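Bifunctional protein PutA (Bdellovibrio bacteriovorus, PDB 5UR2) probably converts L-proline to L-glutamate in two oxidations, pairing a flavin-dependent proline dehydrogenase with an NAD(+)-dependent glutamate semialdehyde dehydrogenase in one chain. Local coordinates at residues Met163-Trp168 with Val193-Lys198; Asp566-Asp571 with Asp599-Tyr604; Ser771-Ser776 with Glu802-Ile807. One frame throughout, in Å; residues are numbered along the deposited sequence.

Contact 1. Residues Met163-Trp168 with Val193-Lys198. With P5F (N-propargylglycine-modified flavin adenine dinucleotide), chain F.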
loop_
_atom_site.group_PDB
_atom_site.type_symbol
_atom_site.label_atom_id
_atom_site.label_comp_id
_atom_site.label_asym_id
_atom_site.label_seq_id
_atom_site.Cartn_x
_atom_site.Cartn_y
_atom_site.Cartn_z
ATOM N N MET B 163 47.265 -21.247 -31.466
ATOM C CA MET B 163 48.277 -21.452 -32.502
ATOM C C MET B 163 49.495 -22.172 -31.936
ATOM O O MET B 163 50.027 -23.088 -32.565
ATOM C CB MET B 163 48.688 -20.115 -33.122
ATOM C CG MET B 163 47.582 -19.324 -33.848
ATOM S SD MET B 163 46.916 -20.118 -35.334
ATOM C CE MET B 163 48.208 -19.825 -36.539
ATOM N N GLU B 164 49.950 -21.774 -30.742
ATOM C CA GLU B 164 51.092 -22.449 -30.131
ATOM C C GLU B 164 50.739 -23.875 -29.729
ATOM O O GLU B 164 51.551 -24.789 -29.908
ATOM C CB GLU B 164 51.588 -21.669 -28.914
ATOM C CG GLU B 164 52.297 -20.371 -29.247
ATOM C CD GLU B 164 52.263 -19.382 -28.091
ATOM O OE1 GLU B 164 51.853 -19.790 -26.981
ATOM O OE2 GLU B 164 52.637 -18.201 -28.296
ATOM N N LEU B 165 49.534 -24.085 -29.181
ATOM C CA LEU B 165 49.128 -25.426 -28.768
ATOM C C LEU B 165 49.129 -26.386 -29.946
ATOM O O LEU B 165 49.678 -27.490 -29.853
ATOM C CB LEU B 165 47.748 -25.407 -28.107
ATOM C CG LEU B 165 47.191 -26.808 -27.792
ATOM C CD1 LEU B 165 48.032 -27.504 -26.740
ATOM C CD2 LEU B 165 45.744 -26.756 -27.334
ATOM N N VAL B 166 48.516 -25.982 -31.063
ATOM C CA VAL B 166 48.397 -26.875 -32.214
ATOM C C VAL B 166 49.774 -27.223 -32.774
ATOM O O VAL B 166 50.065 -28.386 -33.065
ATOM C CB VAL B 166 47.491 -26.251 -33.289
ATOM C CG1 VAL B 166 47.588 -27.040 -34.584
ATOM C CG2 VAL B 166 46.066 -26.203 -32.792
ATOM N N THR B 167 50.643 -26.219 -32.931
ATOM C CA THR B 167 51.971 -26.478 -33.484
ATOM C C THR B 167 52.758 -27.408 -32.570
ATOM O O THR B 167 53.353 -28.394 -33.020
ATOM C CB THR B 167 52.720 -25.159 -33.711
ATOM O OG1 THR B 167 52.006 -24.356 -34.662
ATOM C CG2 THR B 167 54.139 -25.414 -34.251
ATOM N N TRP B 168 52.741 -27.123 -31.272
ATOM C CA TRP B 168 53.556 -27.865 -30.317
ATOM C C TRP B 168 53.046 -29.295 -30.098
ATOM O O TRP B 168 53.847 -30.231 -29.991
ATOM C CB TRP B 168 53.608 -27.071 -29.014
ATOM C CG TRP B 168 54.198 -27.782 -27.886
ATOM C CD1 TRP B 168 55.518 -27.851 -27.563
ATOM C CD2 TRP B 168 53.493 -28.518 -26.887
ATOM N NE1 TRP B 168 55.682 -28.594 -26.422
ATOM C CE2 TRP B 168 54.454 -29.017 -25.985
ATOM C CE3 TRP B 168 52.140 -28.801 -26.662
ATOM C CZ2 TRP B 168 54.109 -29.793 -24.876
ATOM C CZ3 TRP B 168 51.796 -29.574 -25.566
ATOM C CH2 TRP B 168 52.779 -30.064 -24.684
ATOM N N VAL B 193 45.979 -35.855 -32.724
ATOM C CA VAL B 193 45.874 -34.633 -31.939
ATOM C C VAL B 193 44.568 -33.945 -32.302
ATOM O O VAL B 193 44.240 -33.809 -33.484
ATOM C CB VAL B 193 47.070 -33.695 -32.179
ATOM C CG1 VAL B 193 46.847 -32.356 -31.467
ATOM C CG2 VAL B 193 48.349 -34.348 -31.711
ATOM N N ASN B 194 43.829 -33.517 -31.283
ATOM C CA ASN B 194 42.470 -33.012 -31.427
ATOM C C ASN B 194 42.331 -31.848 -30.459
ATOM O O ASN B 194 42.582 -32.014 -29.264
ATOM C CB ASN B 194 41.465 -34.139 -31.130
ATOM C CG ASN B 194 40.009 -33.760 -31.422
ATOM O OD1 ASN B 194 39.508 -32.734 -30.953
ATOM N ND2 ASN B 194 39.312 -34.624 -32.165
ATOM N N VAL B 195 41.970 -30.665 -30.960
ATOM C CA VAL B 195 41.806 -29.512 -30.084
ATOM C C VAL B 195 40.397 -28.956 -30.258
ATOM O O VAL B 195 39.793 -29.044 -31.333
ATOM C CB VAL B 195 42.871 -28.403 -30.308
ATOM C CG1 VAL B 195 44.277 -28.990 -30.291
ATOM C CG2 VAL B 195 42.602 -27.586 -31.574
ATOM N N SER B 196 39.857 -28.429 -29.157
ATOM C CA SER B 196 38.542 -27.809 -29.113
ATOM C C SER B 196 38.705 -26.326 -28.851
ATOM O O SER B 196 39.515 -25.929 -28.007
ATOM C CB SER B 196 37.659 -28.421 -28.023
ATOM O OG SER B 196 37.336 -29.765 -28.339
ATOM N N VAL B 197 37.911 -25.525 -29.565
ATOM C CA VAL B 197 37.989 -24.073 -29.583
ATOM C C VAL B 197 36.663 -23.429 -29.184
ATOM O O VAL B 197 35.604 -23.832 -29.666
ATOM C CB VAL B 197 38.412 -23.585 -30.986
ATOM C CG1 VAL B 197 38.510 -22.063 -31.027
ATOM C CG2 VAL B 197 39.742 -24.210 -31.383
ATOM N N LYS B 198 36.729 -22.406 -28.333
ATOM C CA LYS B 198 35.539 -21.667 -27.897
ATOM C C LYS B 198 35.479 -20.420 -28.752
ATOM O O LYS B 198 36.416 -19.576 -28.727
ATOM C CB LYS B 198 35.568 -21.362 -26.398
ATOM C CG LYS B 198 34.578 -22.033 -25.449
ATOM C CD LYS B 198 34.823 -23.413 -24.869
ATOM C CE LYS B 198 33.603 -24.242 -24.490
ATOM N NZ LYS B 198 33.779 -25.611 -23.991
HETATM P PA P5F F . 22.732 -36.859 -18.260
HETATM O O1A P5F F . 22.111 -38.119 -18.953
HETATM O O2A P5F F . 22.606 -36.754 -16.822
HETATM O O5B P5F F . 22.141 -35.542 -18.684
HETATM C C5B P5F F . 22.253 -34.317 -17.969
HETATM C C4B P5F F . 21.826 -33.172 -18.899
HETATM O O4B P5F F . 20.438 -33.116 -19.124
HETATM C C3B P5F F . 22.180 -31.779 -18.465
HETATM O O3B P5F F . 23.504 -31.474 -18.685
HETATM C C2B P5F F . 21.268 -30.951 -19.279
HETATM O O2B P5F F . 21.801 -30.798 -20.549
HETATM C C1B P5F F . 20.045 -31.793 -19.363
HETATM N N9A P5F F . 19.025 -31.457 -18.403
HETATM C C8A P5F F . 19.129 -31.429 -17.019
HETATM N N7A P5F F . 17.939 -31.089 -16.509
HETATM C C5A P5F F . 17.014 -30.897 -17.536
HETATM C C6A P5F F . 15.673 -30.523 -17.603
HETATM N N6A P5F F . 14.924 -30.265 -16.406
HETATM N N1A P5F F . 15.056 -30.400 -18.794
HETATM C C2A P5F F . 15.717 -30.638 -19.947
HETATM N N3A P5F F . 17.038 -30.976 -19.916
HETATM C C4A P5F F . 17.701 -31.118 -18.761
HETATM N N1 P5F F . 27.915 -28.903 -23.391
HETATM C C2 P5F F . 27.635 -27.769 -24.239
HETATM O O2 P5F F . 26.433 -27.117 -24.076
HETATM N N3 P5F F . 28.574 -27.336 -25.230
HETATM C C4 P5F F . 29.816 -27.989 -25.424
HETATM O O4 P5F F . 30.688 -27.513 -26.412
HETATM C C4X P5F F . 30.119 -29.180 -24.524
HETATM N N5 P5F F . 31.420 -29.844 -24.542
HETATM C C5X P5F F . 31.456 -31.210 -23.984
HETATM C C6 P5F F . 32.518 -32.166 -24.425
HETATM C C7 P5F F . 32.504 -33.504 -23.957
HETATM C C7M P5F F . 33.584 -34.461 -24.411
HETATM C C8 P5F F . 31.479 -33.949 -23.068
HETATM C C8M P5F F . 31.429 -35.365 -22.553
HETATM C C9 P5F F . 30.468 -33.052 -22.648
HETATM C C9A P5F F . 30.479 -31.642 -23.133
HETATM N N10 P5F F . 29.418 -30.722 -22.714
HETATM C C10 P5F F . 29.183 -29.587 -23.562
HETATM C "C1'" P5F F . 28.491 -31.018 -21.595
HETATM C "C2'" P5F F . 27.321 -31.906 -22.021
HETATM O "O2'" P5F F . 26.508 -31.184 -22.865
HETATM C "C3'" P5F F . 26.483 -32.466 -20.870
HETATM O "O3'" P5F F . 25.915 -31.411 -20.190
HETATM C "C4'" P5F F . 27.253 -33.305 -19.860
HETATM O "O4'" P5F F . 28.314 -33.887 -20.536
HETATM C "C5'" P5F F . 26.410 -34.317 -19.062
HETATM O "O5'" P5F F . 25.418 -34.969 -19.830
HETATM P P P5F F . 25.036 -36.543 -19.733
HETATM O O1P P5F F . 24.466 -37.244 -21.025
HETATM O O2P P5F F . 26.366 -37.114 -19.113
HETATM O O3P P5F F . 24.199 -36.623 -18.323
HETATM C C21 P5F F . 32.727 -27.805 -23.552
HETATM C C22 P5F F . 32.134 -28.865 -24.142
HETATM C C23 P5F F . 32.711 -26.412 -24.204
#
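V195 extends from its strand toward the helix with both methyl branches and meets two side chains of one helical turn, L165 and V166. Its chi1 of -50° sets CG2 between the backbone N and the carbonyl carbon and swings CG1 away from the carbonyl carbon; CG1 meets L165 and also touches V166, while CG2 meets V166 alone of the two. CG1 of V195 lies 4.0 Å from CD2 of L165, and these two side chains run past one another in opposite directions, flank against flank. CG2 of V195 lies 3.9 Å from CG2 of V166; here the side chains cross at about a right angle, and the V166 methyl also comes within 4.2 Å of CG1 of V195. L165 is the longer arm: with CG trans to the backbone N (chi1 173°), it carries CD2 to the strand, and V142 and I144 of strand 138-144 also touch this side chain. V166 is short and branched at CB, which suits a place on the helix flank, between the strand and L228 of helix 211-232.

This is helix-on-barrel packing in the eight-stranded TIM barrel of the proline dehydrogenase domain: helix 152-173 belongs to the beta-alpha-beta crossover that links strands 138-144 and 194-197, and it covers the outside of the barrel. V195 therefore faces the helix layer. S196, whose CB points away from the helix, has its hydroxyl hydrogen-bonded to T141 and R300. K198 ends the segment, and its long chain brings NZ to the three-carbon bridge (C23, C21, C22) that N-propargylglycine left on flavin N5. NZ is covalently bonded to C23 at 1.4 Å and is also hydrogen-bonded to Y403 OH.

Contact 2. Residues Asp566-Asp571 with Asp599-Tyr604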
loop_
_atom_site.group_PDB
_atom_site.type_symbol
_atom_site.label_atom_id
_atom_site.label_comp_id
_atom_site.label_asym_id
_atom_site.label_seq_id
_atom_site.Cartn_x
_atom_site.Cartn_y
_atom_site.Cartn_z
ATOM N N ASP B 566 -0.513 -0.506 -26.657
ATOM C CA ASP B 566 -0.655 -1.365 -27.826
ATOM C C ASP B 566 -0.189 -0.662 -29.084
ATOM O O ASP B 566 0.468 -1.274 -29.929
ATOM C CB ASP B 566 -2.106 -1.804 -28.000
ATOM C CG ASP B 566 -2.590 -2.667 -26.852
ATOM O OD1 ASP B 566 -1.764 -3.310 -26.181
ATOM O OD2 ASP B 566 -3.796 -2.672 -26.606
ATOM N N ILE B 567 -0.505 0.628 -29.214
ATOM C CA ILE B 567 -0.050 1.378 -30.378
ATOM C C ILE B 567 1.471 1.481 -30.378
ATOM O O ILE B 567 2.117 1.277 -31.415
ATOM C CB ILE B 567 -0.737 2.750 -30.409
ATOM C CG1 ILE B 567 -2.214 2.566 -30.768
ATOM C CG2 ILE B 567 0.004 3.724 -31.333
ATOM C CD1 ILE B 567 -3.068 3.771 -30.438
ATOM N N MET B 568 2.068 1.747 -29.209
ATOM C CA MET B 568 3.525 1.732 -29.103
ATOM C C MET B 568 4.089 0.379 -29.528
ATOM O O MET B 568 5.118 0.314 -30.214
ATOM C CB MET B 568 3.973 2.035 -27.677
ATOM C CG MET B 568 3.822 3.472 -27.197
ATOM S SD MET B 568 4.263 3.517 -25.415
ATOM C CE MET B 568 4.124 5.286 -25.103
ATOM N N THR B 569 3.430 -0.714 -29.121
ATOM C CA THR B 569 3.897 -2.042 -29.504
ATOM C C THR B 569 3.840 -2.231 -31.020
ATOM O O THR B 569 4.780 -2.751 -31.628
ATOM C CB THR B 569 3.064 -3.099 -28.777
ATOM O OG1 THR B 569 3.129 -2.878 -27.362
ATOM C CG2 THR B 569 3.545 -4.517 -29.103
ATOM N N ARG B 570 2.749 -1.789 -31.649
ATOM C CA ARG B 570 2.616 -1.901 -33.097
ATOM C C ARG B 570 3.678 -1.073 -33.826
ATOM O O ARG B 570 4.209 -1.501 -34.857
ATOM C CB ARG B 570 1.212 -1.458 -33.503
ATOM C CG ARG B 570 0.928 -1.488 -35.004
ATOM C CD ARG B 570 -0.305 -0.616 -35.296
ATOM N NE ARG B 570 0.010 0.815 -35.225
ATOM C CZ ARG B 570 -0.899 1.777 -35.073
ATOM N NH1 ARG B 570 -2.181 1.461 -34.948
ATOM N NH2 ARG B 570 -0.534 3.051 -35.051
ATOM N N ASP B 571 3.985 0.128 -33.331
ATOM C CA ASP B 571 4.883 1.021 -34.056
ATOM C C ASP B 571 6.324 0.938 -33.545
ATOM O O ASP B 571 7.108 1.875 -33.739
ATOM C CB ASP B 571 4.349 2.450 -33.996
ATOM C CG ASP B 571 3.052 2.617 -34.809
ATOM O OD1 ASP B 571 2.684 1.663 -35.506
ATOM O OD2 ASP B 571 2.394 3.680 -34.756
ATOM N N ASP B 599 6.074 -0.274 -20.553
ATOM C CA ASP B 599 5.987 -0.749 -19.176
ATOM C C ASP B 599 5.310 0.274 -18.272
ATOM O O ASP B 599 4.492 -0.097 -17.427
ATOM C CB ASP B 599 7.383 -1.092 -18.635
ATOM C CG ASP B 599 7.940 -2.402 -19.190
ATOM O OD1 ASP B 599 7.162 -3.198 -19.787
ATOM O OD2 ASP B 599 9.166 -2.651 -18.994
ATOM N N PHE B 600 5.671 1.560 -18.406
ATOM C CA PHE B 600 5.026 2.609 -17.607
ATOM C C PHE B 600 3.518 2.617 -17.834
ATOM O O PHE B 600 2.726 2.655 -16.879
ATOM C CB PHE B 600 5.625 3.984 -17.946
ATOM C CG PHE B 600 6.942 4.287 -17.257
ATOM C CD1 PHE B 600 7.126 4.004 -15.902
ATOM C CD2 PHE B 600 7.981 4.883 -17.960
ATOM C CE1 PHE B 600 8.332 4.290 -15.259
ATOM C CE2 PHE B 600 9.213 5.180 -17.329
ATOM C CZ PHE B 600 9.377 4.875 -15.974
ATOM N N CYS B 601 3.108 2.583 -19.106
ATOM C CA CYS B 601 1.699 2.511 -19.468
ATOM C C CYS B 601 0.998 1.375 -18.742
ATOM O O CYS B 601 -0.012 1.575 -18.051
ATOM C CB CYS B 601 1.563 2.309 -20.977
ATOM S SG CYS B 601 1.977 3.733 -21.974
ATOM N N ARG B 602 1.515 0.159 -18.908
ATOM C CA ARG B 602 0.814 -0.992 -18.351
ATOM C C ARG B 602 0.864 -0.988 -16.829
ATOM O O ARG B 602 -0.127 -1.327 -16.177
ATOM C CB ARG B 602 1.404 -2.288 -18.914
ATOM C CG ARG B 602 1.355 -2.325 -20.422
ATOM C CD ARG B 602 1.017 -3.717 -20.878
ATOM N NE ARG B 602 1.154 -3.868 -22.320
ATOM C CZ ARG B 602 0.215 -3.558 -23.208
ATOM N NH1 ARG B 602 -0.947 -3.039 -22.821
ATOM N NH2 ARG B 602 0.444 -3.767 -24.499
ATOM N N TYR B 603 2.000 -0.591 -16.247
ATOM C CA TYR B 603 2.129 -0.611 -14.792
ATOM C C TYR B 603 1.222 0.428 -14.139
ATOM O O TYR B 603 0.521 0.129 -13.165
ATOM C CB TYR B 603 3.580 -0.383 -14.398
ATOM C CG TYR B 603 3.871 -0.472 -12.913
ATOM C CD1 TYR B 603 4.256 -1.680 -12.330
ATOM C CD2 TYR B 603 3.794 0.659 -12.097
ATOM C CE1 TYR B 603 4.558 -1.766 -10.949
ATOM C CE2 TYR B 603 4.082 0.587 -10.734
ATOM C CZ TYR B 603 4.466 -0.625 -10.163
ATOM O OH TYR B 603 4.754 -0.686 -8.820
ATOM N N TYR B 604 1.214 1.659 -14.651
ATOM C CA TYR B 604 0.361 2.648 -14.005
ATOM C C TYR B 604 -1.103 2.338 -14.275
ATOM O O TYR B 604 -1.949 2.584 -13.412
ATOM C CB TYR B 604 0.736 4.072 -14.448
ATOM C CG TYR B 604 2.148 4.447 -14.018
ATOM C CD1 TYR B 604 2.643 4.051 -12.775
ATOM C CD2 TYR B 604 3.000 5.143 -14.876
ATOM C CE1 TYR B 604 3.934 4.369 -12.371
ATOM C CE2 TYR B 604 4.306 5.459 -14.497
ATOM C CZ TYR B 604 4.767 5.061 -13.240
ATOM O OH TYR B 604 6.050 5.364 -12.851
HETATM O O HOH W 1 2.913 -4.927 -25.570
#
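D566 and C601 mark the nearest backbone approach, 9.5 Å between their CA atoms, of two helical segments that run antiparallel at 156° with their axes 10.8 Å apart. On the solvent side, where D566 is exposed, a salt bridge joins the helices. R602 NH2 donates to D566 OD1 at 2.8 Å in a nearly straight bond (168°), and the oxygen lies close to the guanidinium plane, met almost in line with its own C-O bond. The two planes are 45° apart, and the bond is made by OD1 alone, not as a two-pronged grip. NH2 also donates to a water, which in turn donates to T569 OG1, a hydroxyl hydrogen-bonded to A565 O as well. The long arginine, bent at chi2, suits a place where the backbone lies well back from its partner.

Deeper in, the contact turns apolar: C601 SG rests 4.1 Å from M568 CE and equally far from SD. The extended methionine, its tail straight beyond CG, brings flexible bulk to a small, polarisable thiol. Helix 671-684 packs on M568 through L677 and M680, while helix 646-657 supplies A649 to M568 and T653 to C601, placing this pair among the helices of the aldehyde dehydrogenase part.

Contact 3. Residues Ser771-Ser776 with Glu802-Ile807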
loop_
_atom_site.group_PDB
_atom_site.type_symbol
_atom_site.label_atom_id
_atom_site.label_comp_id
_atom_site.label_asym_id
_atom_site.label_seq_id
_atom_site.Cartn_x
_atom_site.Cartn_y
_atom_site.Cartn_z
ATOM N N SER B 771 27.831 0.420 -17.511
ATOM C CA SER B 771 27.272 1.458 -16.634
ATOM C C SER B 771 27.877 2.837 -16.912
ATOM O O SER B 771 27.198 3.866 -16.747
ATOM C CB SER B 771 27.476 1.079 -15.162
ATOM O OG SER B 771 26.770 -0.105 -14.798
ATOM N N ALA B 772 29.153 2.882 -17.307
ATOM C CA ALA B 772 29.858 4.136 -17.535
ATOM C C ALA B 772 29.686 4.668 -18.952
ATOM O O ALA B 772 29.570 5.884 -19.135
ATOM C CB ALA B 772 31.349 3.966 -17.244
ATOM N N PHE B 773 29.680 3.796 -19.967
ATOM C CA PHE B 773 29.708 4.256 -21.345
ATOM C C PHE B 773 28.429 3.957 -22.128
ATOM O O PHE B 773 28.267 4.476 -23.236
ATOM C CB PHE B 773 30.935 3.663 -22.073
ATOM C CG PHE B 773 32.265 4.080 -21.464
ATOM C CD1 PHE B 773 32.542 5.422 -21.208
ATOM C CD2 PHE B 773 33.230 3.131 -21.130
ATOM C CE1 PHE B 773 33.760 5.815 -20.646
ATOM C CE2 PHE B 773 34.456 3.522 -20.558
ATOM C CZ PHE B 773 34.720 4.866 -20.326
ATOM N N GLY B 774 27.502 3.177 -21.581
ATOM C CA GLY B 774 26.185 3.044 -22.183
ATOM C C GLY B 774 25.510 4.393 -22.387
ATOM O O GLY B 774 25.489 5.213 -21.464
ATOM N N PHE B 775 24.975 4.625 -23.597
ATOM C CA PHE B 775 24.475 5.908 -24.099
ATOM C C PHE B 775 25.460 7.029 -23.769
ATOM O O PHE B 775 25.066 8.152 -23.425
ATOM C CB PHE B 775 23.064 6.219 -23.581
ATOM C CG PHE B 775 22.377 7.326 -24.345
ATOM C CD1 PHE B 775 22.611 7.496 -25.709
ATOM C CD2 PHE B 775 21.506 8.207 -23.702
ATOM C CE1 PHE B 775 21.994 8.540 -26.435
ATOM C CE2 PHE B 775 20.889 9.248 -24.404
ATOM C CZ PHE B 775 21.131 9.415 -25.774
ATOM N N SER B 776 26.752 6.711 -23.877
ATOM C CA SER B 776 27.827 7.677 -23.693
ATOM C C SER B 776 27.724 8.364 -22.336
ATOM O O SER B 776 27.996 9.554 -22.202
ATOM C CB SER B 776 27.844 8.697 -24.831
ATOM O OG SER B 776 27.933 8.035 -26.086
ATOM N N GLU B 802 41.923 -1.959 -21.118
ATOM C CA GLU B 802 41.966 -2.762 -22.334
ATOM C C GLU B 802 40.573 -2.990 -22.902
ATOM O O GLU B 802 40.394 -2.983 -24.123
ATOM C CB GLU B 802 42.660 -4.095 -22.065
ATOM C CG GLU B 802 44.149 -3.945 -21.805
ATOM C CD GLU B 802 44.885 -3.268 -22.955
ATOM O OE1 GLU B 802 44.588 -3.576 -24.129
ATOM O OE2 GLU B 802 45.734 -2.390 -22.681
ATOM N N THR B 803 39.566 -3.172 -22.038
ATOM C CA THR B 803 38.210 -3.364 -22.547
ATOM C C THR B 803 37.674 -2.065 -23.132
ATOM O O THR B 803 37.032 -2.068 -24.191
ATOM C CB THR B 803 37.279 -3.879 -21.440
ATOM O OG1 THR B 803 37.750 -5.127 -20.938
ATOM C CG2 THR B 803 35.875 -4.098 -21.979
ATOM N N ALA B 804 37.937 -0.940 -22.460
ATOM C CA ALA B 804 37.505 0.348 -22.990
ATOM C C ALA B 804 38.154 0.640 -24.344
ATOM O O ALA B 804 37.510 1.218 -25.227
ATOM C CB ALA B 804 37.808 1.456 -21.983
ATOM N N LYS B 805 39.414 0.216 -24.545
ATOM C CA LYS B 805 40.052 0.371 -25.856
ATOM C C LYS B 805 39.309 -0.367 -26.962
ATOM O O LYS B 805 39.489 -0.040 -28.139
ATOM C CB LYS B 805 41.500 -0.141 -25.859
ATOM C CG LYS B 805 42.541 0.745 -25.200
ATOM C CD LYS B 805 43.919 0.100 -25.330
ATOM C CE LYS B 805 44.985 0.868 -24.561
ATOM N NZ LYS B 805 46.241 0.078 -24.470
ATOM N N SER B 806 38.522 -1.386 -26.620
ATOM C CA SER B 806 37.938 -2.246 -27.635
ATOM C C SER B 806 36.551 -1.812 -28.096
ATOM O O SER B 806 36.092 -2.304 -29.129
ATOM C CB SER B 806 37.875 -3.688 -27.120
ATOM O OG SER B 806 39.165 -4.120 -26.714
ATOM N N ILE B 807 35.856 -0.933 -27.369
ATOM C CA ILE B 807 34.478 -0.633 -27.752
ATOM C C ILE B 807 34.472 0.404 -28.866
ATOM O O ILE B 807 35.344 1.274 -28.947
ATOM C CB ILE B 807 33.618 -0.181 -26.555
ATOM C CG1 ILE B 807 34.119 1.132 -25.980
ATOM C CG2 ILE B 807 33.603 -1.277 -25.485
ATOM C CD1 ILE B 807 33.227 1.659 -24.884
#
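This is a small, buried, wholly apolar contact between the C-terminal ends of two successive helices, 761-773 and 790-806, in the aldehyde dehydrogenase part of the chain. The connection between them contains strand 783-789, which pairs in parallel with strand 751-755, so the helices belong to consecutive units of an alpha/beta layer and lie against each other. F773 is the centre of the contact. Its CB points toward the second helix, and the ring reaches A804 and I807 along one side. CE2 of F773 lies 4.2 Å from CB of A804, and CD2 of F773 lies 4.0 Å from CD1 of I807; both methyls come at the ring obliquely. A804 suits its place because its single methyl meets the ring while the helix backbone stays close.

I807 follows at the C-terminal side. Its CG1 sits between the backbone N and the carbonyl carbon (chi1 64°), and the extended chi2 carries CD1 across F773 at about a right angle, where it also lies 4.1 Å from CB of F773; a long, branched isoleucine suits this reach. Within its own segment, F773 has A772 CB over the centre of one ring face, 4.2 Å above the plane. The broad phenylalanine side chain can meet V881 of strand 880-886 and P859 as well as A804 and I807.

The polar residues of 802-807 are turned to other tasks. K805 NZ bonds to E802 OE2 at 3.1 Å as part of a salt bridge, and S806 OG donates to E802 O. The S806 hydroxyl also bonds to E152 N of the proline dehydrogenase range. With no hydrogen bond or charge pair across the segments, the contact depends on close fit and the exclusion of water, and sets no precise orientation as a hydrogen bond would.

Followed from the N terminus, the three contacts come in series, each closing its own loop before the next opens, so none nests in or crosses another. Contact 1 closes a 24-residue connection inside the proline dehydrogenase barrel, fastening a helix to the neighbouring strand. Contact 2 closes a mostly helical connection of 27 residues in the aldehyde dehydrogenase part, joining two antiparallel helices. Contact 3, in the same part, closes 25 residues that include a strand and brings two helix ends together. Contacts 1 and 2 lie on opposite sides of the chain's centre, their centres 51 Å apart; contact 3 lies about 32 Å from contact 1 and about 30 Å from contact 2, centre to centre.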